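Local coordinates for probable zinc protease PqqL (Escherichia coli, PDB 6OFS), which probably works as a zinc-dependent endopeptidase of the M16 family in the bacterial periplasm, at residues A[760-765]-A[815-820]; A[825-830]-A[878-883]; A[836-841]-A[870-875]. All coordinates share one frame; numbering follows the deposited sequence.

The three contacts lie in the C-terminal quarter of the chain, away from the zinc site. Interaction 1 is the most buried and pairs helices 749-771 and 806-823 through a salt bridge with leucine packing beside it. Interaction 2, about 14 Å away centre to centre, is partly buried and almost wholly aliphatic, joining the starts of helices 827-842 and 880-890. E829 connects the two, its carboxylate bridging to R820 and K764. Interaction 3 lies at the surface, on the later part of helix 827-842, where leucines pack against a valine, backbone and the side chains of polar residues; along the chain it is nested inside the loop that interaction 2 closes.

Interaction 1 (A[760-765]-A[815-820]); sequences VALAKD and EVMVKR
A buried helix-helix contact with an ionic centre joins D765 of helix 749-771 to R820 of helix 806-823. The axes of 760-765 and 815-820 approach to 9.9 Å, their directions 139° apart. D765 OD1 stands 3.0 Å from R820 NH1 in a salt bridge of oblique approach, the carboxylate and guanidinium planes only 22° from parallel. R820 reaches this place by leaving its helix with CG opposite the backbone N (chi1 175°) and then bending at chi2 and chi3, which carries the guanidinium across D765; A761 CB lies over one face, offset toward the rim, 3.8 Å from R820 NH1. Both helices belong to the layer packed on the mixed sheet of an M16-type alpha/beta domain, and L762 and M817 both touch H795 of strand 792-801. On that side L762 CD1 meets M817 CG at 3.7 Å, while the same methyl also lies 3.9 Å from R820 CG, so one leucine branch serves the thioether chain and the arginine stem. V816 adds its CG1 to D765 CB at 3.7 Å. R820 has further grips on its head: NH2 donates to G824 O, and NH1 makes a second salt bridge with E829, which also takes K764 NZ and would offset the nearness of the two cations.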
ATOM      1  N   VAL A 760      -3.145   9.055 -49.716  1.00 57.32           N
ATOM      2  CA  VAL A 760      -2.673   7.745 -50.189  1.00 57.09           C
ATOM      3  C   VAL A 760      -1.947   7.967 -51.539  1.00 59.53           C
ATOM      4  O   VAL A 760      -0.853   7.438 -51.748  1.00 58.49           O
ATOM      5  CB  VAL A 760      -3.828   6.696 -50.271  1.00 61.25           C
ATOM      6  CG1 VAL A 760      -3.433   5.470 -51.099  1.00 61.12           C
ATOM      7  CG2 VAL A 760      -4.286   6.277 -48.876  1.00 60.67           C
ATOM      8  N   ALA A 761      -2.545   8.809 -52.401  1.00 56.75           N
ATOM      9  CA  ALA A 761      -2.021   9.191 -53.709  1.00 58.06           C
ATOM     10  C   ALA A 761      -0.749  10.014 -53.563  1.00 63.97           C
ATOM     11  O   ALA A 761       0.221   9.780 -54.289  1.00 63.81           O
ATOM     12  CB  ALA A 761      -3.067   9.987 -54.475  1.00 59.02           C
ATOM     13  N   LEU A 762      -0.759  10.965 -52.609  1.00 61.84           N
ATOM     14  CA  LEU A 762       0.358  11.852 -52.306  1.00 61.81           C
ATOM     15  C   LEU A 762       1.565  11.066 -51.818  1.00 66.74           C
ATOM     16  O   LEU A 762       2.665  11.278 -52.326  1.00 67.20           O
ATOM     17  CB  LEU A 762      -0.067  12.934 -51.291  1.00 61.15           C
ATOM     18  CG  LEU A 762       1.020  13.906 -50.805  1.00 65.41           C
ATOM     19  CD1 LEU A 762       1.648  14.679 -51.961  1.00 66.11           C
ATOM     20  CD2 LEU A 762       0.456  14.873 -49.790  1.00 66.66           C
ATOM     21  N   ALA A 763       1.350  10.127 -50.876  1.00 63.49           N
ATOM     22  CA  ALA A 763       2.399   9.271 -50.319  1.00 63.22           C
ATOM     23  C   ALA A 763       3.015   8.368 -51.395  1.00 67.64           C
ATOM     24  O   ALA A 763       4.181   7.975 -51.273  1.00 67.11           O
ATOM     25  CB  ALA A 763       1.843   8.437 -49.173  1.00 63.70           C
ATOM     26  N   LYS A 764       2.233   8.050 -52.451  1.00 64.88           N
ATOM     27  CA  LYS A 764       2.686   7.238 -53.584  1.00 65.39           C
ATOM     28  C   LYS A 764       3.727   8.030 -54.402  1.00 68.35           C
ATOM     29  O   LYS A 764       4.863   7.572 -54.529  1.00 67.72           O
ATOM     30  CB  LYS A 764       1.491   6.778 -54.444  1.00 68.40           C
ATOM     31  CG  LYS A 764       1.869   5.873 -55.624  1.00 87.05           C
ATOM     32  CD  LYS A 764       0.654   5.285 -56.356  1.00 96.02           C
ATOM     33  CE  LYS A 764       0.071   6.187 -57.423  1.00102.46           C
ATOM     34  NZ  LYS A 764      -1.109   5.565 -58.084  1.00111.30           N
ATOM     35  N   ASP A 765       3.354   9.243 -54.882  1.00 64.55           N
ATOM     36  CA  ASP A 765       4.225  10.140 -55.653  1.00 64.43           C
ATOM     37  C   ASP A 765       5.524  10.448 -54.909  1.00 68.58           C
ATOM     38  O   ASP A 765       6.564  10.587 -55.546  1.00 68.07           O
ATOM     39  CB  ASP A 765       3.508  11.458 -55.988  1.00 66.12           C
ATOM     40  CG  ASP A 765       2.295  11.388 -56.903  1.00 78.16           C
ATOM     41  OD1 ASP A 765       1.921  10.263 -57.325  1.00 79.79           O
ATOM     42  OD2 ASP A 765       1.719  12.461 -57.205  1.00 82.09           O
ATOM     43  N   GLU A 815       7.812  20.310 -54.474  1.00 63.40           N
ATOM     44  CA  GLU A 815       7.318  20.480 -55.848  1.00 64.09           C
ATOM     45  C   GLU A 815       6.426  19.305 -56.267  1.00 70.05           C
ATOM     46  O   GLU A 815       5.468  19.515 -57.013  1.00 70.78           O
ATOM     47  CB  GLU A 815       8.439  20.790 -56.862  1.00 65.40           C
ATOM     48  CG  GLU A 815       9.379  19.644 -57.173  1.00 80.54           C
ATOM     49  CD  GLU A 815      10.375  19.895 -58.288  1.00111.11           C
ATOM     50  OE1 GLU A 815      10.219  19.285 -59.371  1.00105.20           O
ATOM     51  OE2 GLU A 815      11.325  20.685 -58.071  1.00107.08           O
ATOM     52  N   VAL A 816       6.698  18.091 -55.731  1.00 67.26           N
ATOM     53  CA  VAL A 816       5.903  16.878 -55.981  1.00 67.66           C
ATOM     54  C   VAL A 816       4.518  17.083 -55.335  1.00 71.77           C
ATOM     55  O   VAL A 816       3.488  16.742 -55.935  1.00 71.39           O
ATOM     56  CB  VAL A 816       6.639  15.591 -55.491  1.00 71.35           C
ATOM     57  CG1 VAL A 816       5.693  14.409 -55.318  1.00 71.16           C
ATOM     58  CG2 VAL A 816       7.776  15.218 -56.431  1.00 71.49           C
ATOM     59  N   MET A 817       4.506  17.717 -54.153  1.00 68.21           N
ATOM     60  CA  MET A 817       3.282  18.059 -53.425  1.00 68.34           C
ATOM     61  C   MET A 817       2.401  19.046 -54.191  1.00 69.53           C
ATOM     62  O   MET A 817       1.192  18.841 -54.263  1.00 68.82           O
ATOM     63  CB  MET A 817       3.617  18.624 -52.049  1.00 70.94           C
ATOM     64  CG  MET A 817       3.797  17.572 -51.017  1.00 75.85           C
ATOM     65  SD  MET A 817       3.614  18.305 -49.396  1.00 81.30           S
ATOM     66  CE  MET A 817       5.310  18.752 -49.075  1.00 78.10           C
ATOM     67  N   VAL A 818       3.011  20.103 -54.765  1.00 64.59           N
ATOM     68  CA  VAL A 818       2.334  21.139 -55.555  1.00 63.68           C
ATOM     69  C   VAL A 818       1.644  20.490 -56.765  1.00 67.19           C
ATOM     70  O   VAL A 818       0.454  20.730 -56.994  1.00 65.94           O
ATOM     71  CB  VAL A 818       3.331  22.270 -55.953  1.00 66.85           C
ATOM     72  CG1 VAL A 818       2.780  23.155 -57.067  1.00 66.70           C
ATOM     73  CG2 VAL A 818       3.714  23.113 -54.741  1.00 65.85           C
ATOM     74  N   LYS A 819       2.394  19.630 -57.494  1.00 64.45           N
ATOM     75  CA  LYS A 819       1.945  18.903 -58.684  1.00 65.26           C
ATOM     76  C   LYS A 819       0.760  17.991 -58.407  1.00 70.60           C
ATOM     77  O   LYS A 819      -0.187  17.997 -59.186  1.00 71.48           O
ATOM     78  CB  LYS A 819       3.103  18.119 -59.334  1.00 68.26           C
ATOM     79  CG  LYS A 819       4.077  19.002 -60.104  1.00 86.37           C
ATOM     80  CD  LYS A 819       5.250  18.228 -60.686  1.00 97.22           C
ATOM     81  CE  LYS A 819       6.309  19.176 -61.204  1.00107.56           C
ATOM     82  NZ  LYS A 819       7.531  18.462 -61.654  1.00112.18           N
ATOM     83  N   ARG A 820       0.806  17.225 -57.303  1.00 67.27           N
ATOM     84  CA  ARG A 820      -0.255  16.309 -56.879  1.00 67.59           C
ATOM     85  C   ARG A 820      -1.504  17.113 -56.492  1.00 71.97           C
ATOM     86  O   ARG A 820      -2.618  16.730 -56.852  1.00 71.97           O
ATOM     87  CB  ARG A 820       0.243  15.446 -55.696  1.00 68.76           C
ATOM     88  CG  ARG A 820      -0.794  14.517 -55.057  1.00 78.68           C
ATOM     89  CD  ARG A 820      -0.805  13.137 -55.674  1.00 87.51           C
ATOM     90  NE  ARG A 820      -1.673  13.051 -56.848  1.00 90.16           N
ATOM     91  CZ  ARG A 820      -1.742  11.995 -57.652  1.00101.19           C
ATOM     92  NH1 ARG A 820      -0.966  10.939 -57.441  1.00 83.76           N
ATOM     93  NH2 ARG A 820      -2.575  11.994 -58.682  1.00 94.44           N
TER

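Interaction 2 (A[825-830]-A[878-883]); sequences ISEQEL and MTVENV
L830 and V880 sit at the heart of an aliphatic contact between the first turns of two helices. L830 splits its branches: CD1 lies 3.9 Å from M878 CE and 3.9 Å from V883 CG1, while CD2 rests against the turn backbone, 3.6 Å from V880 N. With CG opposite its own backbone N (chi1 -176°), the leucine points its isobutyl group into the bend where 878-879 enters the helix. I825 fills the neighbouring ground, its CG2 touching V883 CG2 and lying 4.1 Å from V880 CG2, the isoleucine crossing V883 at about a right angle. V880 CG1 is turned to the carbonyl oxygen of I825, and its CG2 also meets the side of E827, whose chain folds back at chi2 so that the carboxylate passes across the methyl.

The polar interactions within each segment shape the two turns. T879 OG1 accepts from N882 N at 3.1 Å and caps helix 880-890. S826 OG accepts from E829 N at 3.1 Å, and S826 N donates in turn to E829 OE1 at 3.1 Å, approaching from above the carboxylate plane. E829 OE2 has cationic partners, so the buried carboxylate is claimed on both oxygens, which would favour its charged form. I825 N donates to N884 OD1, a direct polar tie to helix 880-890.

Reciprocal bonding of S826 and E829 is a capping box that starts helix 827-842, as the T879 N-cap starts helix 880-890, with I825, L830, V880 and V883 packing between the two helix starts.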
ATOM      1  N   ILE A 825      -6.882  13.708 -57.699  1.00 69.02           N
ATOM      2  CA  ILE A 825      -6.978  12.253 -57.737  1.00 68.80           C
ATOM      3  C   ILE A 825      -7.499  11.767 -59.089  1.00 71.85           C
ATOM      4  O   ILE A 825      -8.281  12.464 -59.749  1.00 71.27           O
ATOM      5  CB  ILE A 825      -7.787  11.701 -56.526  1.00 72.00           C
ATOM      6  CG1 ILE A 825      -7.096  10.457 -55.942  1.00 72.66           C
ATOM      7  CG2 ILE A 825      -9.268  11.449 -56.867  1.00 73.80           C
ATOM      8  CD1 ILE A 825      -7.685   9.878 -54.666  1.00 80.65           C
ATOM      9  N   SER A 826      -7.041  10.575 -59.497  1.00 68.32           N
ATOM     10  CA  SER A 826      -7.451   9.915 -60.734  1.00 68.22           C
ATOM     11  C   SER A 826      -8.587   8.942 -60.395  1.00 72.99           C
ATOM     12  O   SER A 826      -8.760   8.588 -59.215  1.00 72.61           O
ATOM     13  CB  SER A 826      -6.269   9.179 -61.370  1.00 71.17           C
ATOM     14  OG  SER A 826      -5.948   7.943 -60.747  1.00 77.21           O
ATOM     15  N   GLU A 827      -9.358   8.517 -61.421  1.00 69.69           N
ATOM     16  CA  GLU A 827     -10.474   7.561 -61.300  1.00 69.86           C
ATOM     17  C   GLU A 827      -9.975   6.218 -60.744  1.00 73.35           C
ATOM     18  O   GLU A 827     -10.627   5.615 -59.887  1.00 72.55           O
ATOM     19  CB  GLU A 827     -11.140   7.336 -62.667  1.00 71.90           C
ATOM     20  CG  GLU A 827     -11.763   8.583 -63.276  1.00 81.83           C
ATOM     21  CD  GLU A 827     -13.096   9.029 -62.706  1.00103.48           C
ATOM     22  OE1 GLU A 827     -13.435  10.220 -62.894  1.00 99.50           O
ATOM     23  OE2 GLU A 827     -13.799   8.204 -62.076  1.00 95.36           O
ATOM     24  N   GLN A 828      -8.798   5.782 -61.231  1.00 69.67           N
ATOM     25  CA  GLN A 828      -8.105   4.557 -60.856  1.00 69.16           C
ATOM     26  C   GLN A 828      -7.671   4.588 -59.366  1.00 70.08           C
ATOM     27  O   GLN A 828      -7.824   3.585 -58.668  1.00 69.50           O
ATOM     28  CB  GLN A 828      -6.908   4.360 -61.802  1.00 70.87           C
ATOM     29  CG  GLN A 828      -6.185   3.027 -61.663  1.00 91.73           C
ATOM     30  CD  GLN A 828      -4.715   3.170 -61.976  1.00113.61           C
ATOM     31  OE1 GLN A 828      -4.255   2.828 -63.077  1.00110.56           O
ATOM     32  NE2 GLN A 828      -3.947   3.690 -61.016  1.00101.14           N
ATOM     33  N   GLU A 829      -7.150   5.729 -58.888  1.00 64.33           N
ATOM     34  CA  GLU A 829      -6.725   5.890 -57.490  1.00 62.90           C
ATOM     35  C   GLU A 829      -7.920   5.892 -56.521  1.00 65.16           C
ATOM     36  O   GLU A 829      -7.830   5.318 -55.435  1.00 65.42           O
ATOM     37  CB  GLU A 829      -5.893   7.169 -57.315  1.00 63.42           C
ATOM     38  CG  GLU A 829      -4.506   7.088 -57.934  1.00 73.08           C
ATOM     39  CD  GLU A 829      -3.810   8.422 -58.153  1.00 87.60           C
ATOM     40  OE1 GLU A 829      -4.490   9.473 -58.089  1.00 82.06           O
ATOM     41  OE2 GLU A 829      -2.581   8.413 -58.397  1.00 72.36           O
ATOM     42  N   LEU A 830      -9.026   6.539 -56.914  1.00 60.39           N
ATOM     43  CA  LEU A 830     -10.254   6.628 -56.130  1.00 60.01           C
ATOM     44  C   LEU A 830     -10.920   5.261 -55.974  1.00 65.09           C
ATOM     45  O   LEU A 830     -11.345   4.917 -54.871  1.00 64.36           O
ATOM     46  CB  LEU A 830     -11.215   7.627 -56.783  1.00 60.26           C
ATOM     47  CG  LEU A 830     -12.520   7.910 -56.051  1.00 65.08           C
ATOM     48  CD1 LEU A 830     -12.274   8.672 -54.752  1.00 64.39           C
ATOM     49  CD2 LEU A 830     -13.481   8.664 -56.946  1.00 67.73           C
ATOM     50  N   MET A 878     -18.379   9.028 -53.249  1.00 73.16           N
ATOM     51  CA  MET A 878     -17.122   9.742 -53.479  1.00 72.58           C
ATOM     52  C   MET A 878     -16.820   9.826 -54.977  1.00 77.37           C
ATOM     53  O   MET A 878     -16.835   8.807 -55.671  1.00 78.11           O
ATOM     54  CB  MET A 878     -15.961   9.018 -52.796  1.00 74.65           C
ATOM     55  CG  MET A 878     -15.893   9.202 -51.302  1.00 77.96           C
ATOM     56  SD  MET A 878     -14.176   9.121 -50.714  1.00 82.17           S
ATOM     57  CE  MET A 878     -13.706   7.524 -51.292  1.00 79.40           C
ATOM     58  N   THR A 879     -16.551  11.040 -55.470  1.00 72.72           N
ATOM     59  CA  THR A 879     -16.223  11.286 -56.874  1.00 72.10           C
ATOM     60  C   THR A 879     -14.881  12.009 -56.965  1.00 74.58           C
ATOM     61  O   THR A 879     -14.450  12.611 -55.981  1.00 73.75           O
ATOM     62  CB  THR A 879     -17.347  12.080 -57.598  1.00 75.51           C
ATOM     63  OG1 THR A 879     -17.327  13.448 -57.190  1.00 71.42           O
ATOM     64  CG2 THR A 879     -18.731  11.472 -57.418  1.00 71.88           C
ATOM     65  N   VAL A 880     -14.246  11.985 -58.152  1.00 71.12           N
ATOM     66  CA  VAL A 880     -12.977  12.670 -58.409  1.00 70.58           C
ATOM     67  C   VAL A 880     -13.101  14.152 -58.073  1.00 74.74           C
ATOM     68  O   VAL A 880     -12.339  14.635 -57.231  1.00 73.31           O
ATOM     69  CB  VAL A 880     -12.441  12.417 -59.844  1.00 74.41           C
ATOM     70  CG1 VAL A 880     -11.374  13.445 -60.239  1.00 73.51           C
ATOM     71  CG2 VAL A 880     -11.898  10.994 -59.975  1.00 74.50           C
ATOM     72  N   GLU A 881     -14.095  14.847 -58.674  1.00 72.42           N
ATOM     73  CA  GLU A 881     -14.328  16.269 -58.429  1.00 72.59           C
ATOM     74  C   GLU A 881     -14.681  16.560 -56.959  1.00 76.09           C
ATOM     75  O   GLU A 881     -14.233  17.588 -56.445  1.00 75.84           O
ATOM     76  CB  GLU A 881     -15.340  16.880 -59.416  1.00 74.87           C
ATOM     77  CG  GLU A 881     -16.787  16.432 -59.277  1.00 90.86           C
ATOM     78  CD  GLU A 881     -17.765  17.324 -60.018  1.00120.38           C
ATOM     79  OE1 GLU A 881     -18.345  18.231 -59.378  1.00123.46           O
ATOM     80  OE2 GLU A 881     -17.944  17.123 -61.241  1.00115.48           O
ATOM     81  N   ASN A 882     -15.404  15.634 -56.271  1.00 72.15           N
ATOM     82  CA  ASN A 882     -15.746  15.753 -54.840  1.00 71.11           C
ATOM     83  C   ASN A 882     -14.481  15.811 -54.010  1.00 72.98           C
ATOM     84  O   ASN A 882     -14.357  16.702 -53.175  1.00 72.76           O
ATOM     85  CB  ASN A 882     -16.578  14.554 -54.348  1.00 73.54           C
ATOM     86  CG  ASN A 882     -18.070  14.690 -54.483  1.00 89.48           C
ATOM     87  OD1 ASN A 882     -18.599  15.722 -54.907  1.00 85.77           O
ATOM     88  ND2 ASN A 882     -18.782  13.634 -54.121  1.00 78.11           N
ATOM     89  N   VAL A 883     -13.544  14.858 -54.220  1.00 68.08           N
ATOM     90  CA  VAL A 883     -12.306  14.848 -53.448  1.00 66.74           C
ATOM     91  C   VAL A 883     -11.420  16.038 -53.855  1.00 72.18           C
ATOM     92  O   VAL A 883     -10.832  16.655 -52.974  1.00 72.60           O
ATOM     93  CB  VAL A 883     -11.526  13.493 -53.390  1.00 69.45           C
ATOM     94  CG1 VAL A 883     -12.450  12.275 -53.327  1.00 69.01           C
ATOM     95  CG2 VAL A 883     -10.512  13.359 -54.507  1.00 69.46           C
TER

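Interaction 3 (A[836-841]-A[870-875]); sequences NVQRSL and EQEQLL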
ATOM      1  N   ASN A 836     -10.426  -0.781 -51.197  1.00 75.12           N
ATOM      2  CA  ASN A 836      -9.598  -0.965 -50.009  1.00 74.84           C
ATOM      3  C   ASN A 836     -10.390  -0.763 -48.721  1.00 80.52           C
ATOM      4  O   ASN A 836     -10.349  -1.614 -47.835  1.00 80.16           O
ATOM      5  CB  ASN A 836      -8.416   0.000 -50.060  1.00 72.75           C
ATOM      6  CG  ASN A 836      -7.123  -0.593 -49.592  1.00 88.74           C
ATOM      7  OD1 ASN A 836      -6.461  -1.332 -50.325  1.00 84.57           O
ATOM      8  ND2 ASN A 836      -6.733  -0.271 -48.363  1.00 76.60           N
ATOM      9  N   VAL A 837     -11.114   0.362 -48.634  1.00 79.05           N
ATOM     10  CA  VAL A 837     -11.923   0.755 -47.478  1.00 79.49           C
ATOM     11  C   VAL A 837     -13.132  -0.172 -47.320  1.00 87.51           C
ATOM     12  O   VAL A 837     -13.429  -0.575 -46.193  1.00 87.53           O
ATOM     13  CB  VAL A 837     -12.296   2.270 -47.504  1.00 82.28           C
ATOM     14  CG1 VAL A 837     -13.130   2.672 -46.289  1.00 81.56           C
ATOM     15  CG2 VAL A 837     -11.045   3.140 -47.592  1.00 81.33           C
ATOM     16  N   GLN A 838     -13.797  -0.542 -48.441  1.00 87.17           N
ATOM     17  CA  GLN A 838     -14.955  -1.444 -48.420  1.00 88.67           C
ATOM     18  C   GLN A 838     -14.636  -2.790 -47.772  1.00 96.09           C
ATOM     19  O   GLN A 838     -15.436  -3.262 -46.962  1.00 96.05           O
ATOM     20  CB  GLN A 838     -15.577  -1.625 -49.811  1.00 90.55           C
ATOM     21  CG  GLN A 838     -16.990  -2.234 -49.798  1.00107.70           C
ATOM     22  CD  GLN A 838     -17.925  -1.646 -48.757  1.00126.97           C
ATOM     23  OE1 GLN A 838     -18.361  -2.337 -47.828  1.00123.04           O
ATOM     24  NE2 GLN A 838     -18.247  -0.360 -48.881  1.00117.68           N
ATOM     25  N   ARG A 839     -13.448  -3.371 -48.089  1.00 94.71           N
ATOM     26  CA  ARG A 839     -12.952  -4.626 -47.514  1.00 95.64           C
ATOM     27  C   ARG A 839     -12.840  -4.522 -45.987  1.00101.16           C
ATOM     28  O   ARG A 839     -13.315  -5.411 -45.281  1.00101.04           O
ATOM     29  CB  ARG A 839     -11.598  -5.005 -48.126  1.00 95.85           C
ATOM     30  CG  ARG A 839     -11.723  -5.781 -49.424  1.00106.31           C
ATOM     31  CD  ARG A 839     -10.381  -5.917 -50.112  1.00117.63           C
ATOM     32  NE  ARG A 839     -10.058  -4.743 -50.926  1.00128.88           N
ATOM     33  CZ  ARG A 839      -8.861  -4.495 -51.452  1.00144.00           C
ATOM     34  NH1 ARG A 839      -7.849  -5.328 -51.239  1.00130.05           N
ATOM     35  NH2 ARG A 839      -8.663  -3.404 -52.179  1.00131.91           N
ATOM     36  N   SER A 840     -12.262  -3.411 -45.491  1.00 98.93           N
ATOM     37  CA  SER A 840     -12.089  -3.114 -44.065  1.00 99.22           C
ATOM     38  C   SER A 840     -13.432  -2.831 -43.374  1.00106.08           C
ATOM     39  O   SER A 840     -13.575  -3.114 -42.186  1.00104.71           O
ATOM     40  CB  SER A 840     -11.146  -1.928 -43.880  1.00101.44           C
ATOM     41  OG  SER A 840      -9.950  -2.098 -44.625  1.00108.68           O
ATOM     42  N   LEU A 841     -14.413  -2.294 -44.129  1.00106.08           N
ATOM     43  CA  LEU A 841     -15.759  -1.961 -43.649  1.00107.28           C
ATOM     44  C   LEU A 841     -16.674  -3.179 -43.452  1.00114.86           C
ATOM     45  O   LEU A 841     -17.696  -3.070 -42.764  1.00115.34           O
ATOM     46  CB  LEU A 841     -16.427  -0.940 -44.572  1.00107.59           C
ATOM     47  CG  LEU A 841     -17.035   0.248 -43.857  1.00112.39           C
ATOM     48  CD1 LEU A 841     -16.112   1.437 -43.924  1.00112.11           C
ATOM     49  CD2 LEU A 841     -18.367   0.602 -44.447  1.00115.40           C
ATOM     50  N   GLU A 870     -22.878   5.198 -41.664  1.00 78.06           N
ATOM     51  CA  GLU A 870     -23.163   5.842 -42.943  1.00 78.38           C
ATOM     52  C   GLU A 870     -21.930   5.851 -43.905  1.00 83.06           C
ATOM     53  O   GLU A 870     -21.968   6.519 -44.937  1.00 82.70           O
ATOM     54  CB  GLU A 870     -23.698   7.267 -42.679  1.00 79.45           C
ATOM     55  CG  GLU A 870     -24.765   7.738 -43.659  1.00 91.84           C
ATOM     56  CD  GLU A 870     -26.153   7.143 -43.493  1.00114.55           C
ATOM     57  OE1 GLU A 870     -26.792   7.407 -42.448  1.00110.75           O
ATOM     58  OE2 GLU A 870     -26.610   6.432 -44.418  1.00103.99           O
ATOM     59  N   GLN A 871     -20.876   5.060 -43.597  1.00 80.35           N
ATOM     60  CA  GLN A 871     -19.621   5.022 -44.360  1.00 80.67           C
ATOM     61  C   GLN A 871     -19.686   4.342 -45.740  1.00 85.06           C
ATOM     62  O   GLN A 871     -19.168   4.927 -46.688  1.00 84.40           O
ATOM     63  CB  GLN A 871     -18.476   4.409 -43.536  1.00 81.94           C
ATOM     64  CG  GLN A 871     -17.153   5.144 -43.742  1.00 99.97           C
ATOM     65  CD  GLN A 871     -16.046   4.693 -42.819  1.00120.58           C
ATOM     66  OE1 GLN A 871     -16.246   4.446 -41.623  1.00117.83           O
ATOM     67  NE2 GLN A 871     -14.842   4.583 -43.360  1.00109.71           N
ATOM     68  N   GLU A 872     -20.249   3.119 -45.861  1.00 82.41           N
ATOM     69  CA  GLU A 872     -20.317   2.418 -47.159  1.00 82.97           C
ATOM     70  C   GLU A 872     -21.089   3.203 -48.217  1.00 85.30           C
ATOM     71  O   GLU A 872     -20.673   3.226 -49.376  1.00 84.97           O
ATOM     72  CB  GLU A 872     -20.841   0.973 -47.040  1.00 85.26           C
ATOM     73  CG  GLU A 872     -22.162   0.804 -46.303  1.00 99.24           C
ATOM     74  CD  GLU A 872     -22.596  -0.638 -46.129  1.00123.34           C
ATOM     75  OE1 GLU A 872     -23.653  -1.007 -46.690  1.00120.78           O
ATOM     76  OE2 GLU A 872     -21.882  -1.399 -45.434  1.00114.17           O
ATOM     77  N   GLN A 873     -22.176   3.880 -47.797  1.00 80.85           N
ATOM     78  CA  GLN A 873     -23.038   4.719 -48.632  1.00 80.75           C
ATOM     79  C   GLN A 873     -22.258   5.962 -49.111  1.00 83.99           C
ATOM     80  O   GLN A 873     -22.362   6.351 -50.276  1.00 83.72           O
ATOM     81  CB  GLN A 873     -24.307   5.130 -47.853  1.00 82.07           C
ATOM     82  CG  GLN A 873     -25.233   3.965 -47.449  1.00100.75           C
ATOM     83  CD  GLN A 873     -24.886   3.243 -46.148  1.00118.17           C
ATOM     84  OE1 GLN A 873     -23.943   3.586 -45.418  1.00108.68           O
ATOM     85  NE2 GLN A 873     -25.655   2.208 -45.829  1.00111.46           N
ATOM     86  N   LEU A 874     -21.460   6.560 -48.204  1.00 80.09           N
ATOM     87  CA  LEU A 874     -20.621   7.733 -48.468  1.00 79.18           C
ATOM     88  C   LEU A 874     -19.414   7.355 -49.311  1.00 82.57           C
ATOM     89  O   LEU A 874     -18.865   8.206 -50.013  1.00 82.38           O
ATOM     90  CB  LEU A 874     -20.140   8.368 -47.149  1.00 78.27           C
ATOM     91  CG  LEU A 874     -21.110   9.281 -46.401  1.00 82.68           C
ATOM     92  CD1 LEU A 874     -20.572   9.618 -45.023  1.00 82.09           C
ATOM     93  CD2 LEU A 874     -21.397  10.563 -47.177  1.00 85.67           C
ATOM     94  N   LEU A 875     -18.985   6.088 -49.213  1.00 78.42           N
ATOM     95  CA  LEU A 875     -17.848   5.550 -49.945  1.00 77.82           C
ATOM     96  C   LEU A 875     -18.186   5.404 -51.417  1.00 82.42           C
ATOM     97  O   LEU A 875     -17.337   5.699 -52.253  1.00 82.66           O
ATOM     98  CB  LEU A 875     -17.420   4.211 -49.344  1.00 77.76           C
ATOM     99  CG  LEU A 875     -15.972   3.812 -49.556  1.00 82.02           C
ATOM    100  CD1 LEU A 875     -15.022   4.747 -48.822  1.00 80.96           C
ATOM    101  CD2 LEU A 875     -15.749   2.384 -49.115  1.00 85.14           C
TER
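V837 and L875 meet in an antiparallel helix-helix contact at the surface, where L841 makes a second point of packing; the axes of 836-841 and 871-875 run 166° apart, 10.5 Å at closest approach. The pair belongs to the helical part of the C-terminal M16-type domain. L841 and L875 each reach from one helix onto side chains and backbone of the other, and each divides its methyls between two neighbours.

L875 has CG opposite its backbone N (chi1 -155°), a setting that turns the isobutyl group to the facing helix. Its CD1 meets V837 CG1 at 3.8 Å, the two side chains slanting across one another, and its CD2 lies over the backbone at Q838, 3.6 Å from Q838 N. Q838 bends at chi2, bringing the end of its side chain back toward E872 and L875.

L841 works in the other direction. Its CD1 touches the amide end of Q871, whose chain is extended beyond CG and slants across the leucine; Q871 NE2 also lies 3.9 Å from V837 CG1. L749 and M753 of helix 749-771 touch the Q871 side chain as well, and M753 also reaches L875. The second branch of L841, CD2, lies 3.4 Å from E872 N and packs on E872 CB at 3.6 Å.

L875 O accepts a hydrogen bond from Q834 NE2, a further tie to helix 827-842. E872 carries CG between its backbone N and carbonyl carbon (chi1 52°) and then runs straight, which takes the carboxylate past the leucine, E872 OE2 coming 4.2 Å from L841 CD2.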